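Local structure of Lmo2125 protein (Listeria monocytogenes serovar 1/2a, 5TU0) at residues G365-T368 with D374-V377. The protein binds maltose as the extracellular solute-binding lipoprotein of a sugar transport system, probably delivering it to a membrane transporter. The protein carries 2 engineered substitutions. Residues are numbered along the deposited sequence; the frame is centred on the assembly and turned at random.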
ATOM      1  N   GLY A 365       5.973 -26.882  -0.775  1.00 29.13           N
ATOM      2  CA  GLY A 365       6.973 -27.951  -0.807  1.00 30.26           C
ATOM      3  C   GLY A 365       7.066 -28.652  -2.154  1.00 30.74           C
ATOM      4  O   GLY A 365       7.638 -29.739  -2.248  1.00 31.74           O
ATOM      5  N   SER A 366       6.532 -28.027  -3.207  1.00 30.38           N
ATOM      6  CA  SER A 366       6.489 -28.641  -4.540  1.00 30.92           C
ATOM      7  C   SER A 366       7.776 -28.429  -5.309  1.00 31.04           C
ATOM      8  O   SER A 366       8.126 -29.217  -6.189  1.00 32.32           O
ATOM      9  CB  SER A 366       5.296 -28.093  -5.331  1.00 30.90           C
ATOM     10  OG  SER A 366       4.074 -28.360  -4.659  1.00 31.38           O
ATOM     11  N   LYS A 367       8.445 -27.323  -5.003  1.00 29.83           N
ATOM     12  CA  LYS A 367       9.758 -27.021  -5.545  1.00 29.23           C
ATOM     13  C   LYS A 367      10.581 -26.452  -4.400  1.00 28.29           C
ATOM     14  O   LYS A 367      10.028 -25.928  -3.427  1.00 27.88           O
ATOM     15  CB  LYS A 367       9.680 -25.937  -6.639  1.00 28.10           C
ATOM     16  CG  LYS A 367       8.961 -26.305  -7.924  1.00 28.82           C
ATOM     17  CD  LYS A 367       8.901 -25.097  -8.878  1.00 28.37           C
ATOM     18  CE  LYS A 367       8.005 -25.359 -10.071  1.00 29.03           C
ATOM     19  NZ  LYS A 367       8.018 -24.231 -11.050  1.00 28.32           N
ATOM     20  N   THR A 368      11.898 -26.513  -4.512  1.00 28.56           N
ATOM     21  CA  THR A 368      12.737 -25.839  -3.527  1.00 28.47           C
ATOM     22  C   THR A 368      12.724 -24.345  -3.893  1.00 27.83           C
ATOM     23  O   THR A 368      12.346 -23.990  -5.018  1.00 26.17           O
ATOM     24  CB  THR A 368      14.151 -26.426  -3.460  1.00 29.90           C
ATOM     25  OG1 THR A 368      14.726 -26.428  -4.760  1.00 29.47           O
ATOM     26  CG2 THR A 368      14.082 -27.852  -2.928  1.00 32.05           C
ATOM     27  N   ASP A 374      13.526 -19.023  -9.832  1.00 25.13           N
ATOM     28  CA  ASP A 374      14.077 -18.993 -11.194  1.00 26.04           C
ATOM     29  C   ASP A 374      13.011 -19.240 -12.250  1.00 25.70           C
ATOM     30  O   ASP A 374      12.964 -18.532 -13.268  1.00 25.42           O
ATOM     31  CB  ASP A 374      15.218 -20.012 -11.359  1.00 27.77           C
ATOM     32  CG  ASP A 374      16.478 -19.617 -10.608  1.00 29.09           C
ATOM     33  OD1 ASP A 374      16.623 -18.442 -10.241  1.00 29.56           O
ATOM     34  OD2 ASP A 374      17.331 -20.492 -10.380  1.00 31.20           O
ATOM     35  N   ASP A 375      12.140 -20.224 -12.005  1.00 25.61           N
ATOM     36  CA  ASP A 375      11.076 -20.566 -12.961  1.00 26.28           C
ATOM     37  C   ASP A 375      10.079 -19.413 -13.124  1.00 25.02           C
ATOM     38  O   ASP A 375       9.673 -19.093 -14.236  1.00 24.86           O
ATOM     39  CB  ASP A 375      10.338 -21.852 -12.542  1.00 27.34           C
ATOM     40  CG  ASP A 375      11.226 -23.100 -12.593  1.00 29.90           C
ATOM     41  OD1 ASP A 375      12.316 -23.050 -13.184  1.00 30.27           O
ATOM     42  OD2 ASP A 375      10.827 -24.151 -12.027  1.00 31.75           O
ATOM     43  N   ALA A 376       9.706 -18.785 -12.015  1.00 25.17           N
ATOM     44  CA  ALA A 376       8.751 -17.678 -12.048  1.00 24.23           C
ATOM     45  C   ALA A 376       9.367 -16.452 -12.734  1.00 24.36           C
ATOM     46  O   ALA A 376       8.697 -15.786 -13.515  1.00 23.31           O
ATOM     47  CB  ALA A 376       8.298 -17.336 -10.649  1.00 24.09           C
ATOM     48  N   VAL A 377      10.640 -16.175 -12.478  1.00 22.89           N
ATOM     49  CA  VAL A 377      11.273 -15.020 -13.120  1.00 24.57           C
ATOM     50  C   VAL A 377      11.323 -15.235 -14.646  1.00 25.52           C
ATOM     51  O   VAL A 377      11.130 -14.279 -15.419  1.00 24.89           O
ATOM     52  CB  VAL A 377      12.642 -14.701 -12.499  1.00 24.02           C
ATOM     53  CG1 VAL A 377      13.434 -13.711 -13.352  1.00 25.43           C
ATOM     54  CG2 VAL A 377      12.437 -14.155 -11.094  1.00 23.93           C
TER
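K367 and D375 meet in a surface salt bridge that closes a short turn between two successive helices, 348-363 and 369-387, of this solute-binding protein, joining the loop after helix 348-363 to the second turn of helix 369-387. The CA atoms of K367 and D375 lie 9.9 Å apart, so the backbones are well separated and the side chains make the whole contact. K367 covers most of that distance. Beyond CG its chain is fully extended, with chi2 to chi4 all close to 180°, and this carries the ammonium group to the carboxylate. D375 is short and turns its CG beside its own backbone N (chi1 -66°), which brings the carboxylate round to the lysine, with OD2 the nearer oxygen to NZ. The two side chains meet at an oblique angle, with one oxygen doing the bonding; CE of K367 follows at 3.6 Å from OD2 of D375. Within the chain, NZ also pairs with D361 of the preceding helix, so one ammonium bridges carboxylates of both helices. Helix 348-363 ends in a Schellman motif at G365, whose positive phi (72°) turns the chain into the loop. The hydrogen bond from NZ of K367 to OD2 of D375 measures 3.0 Å and uses the anti lone pair, on the side away from OD1.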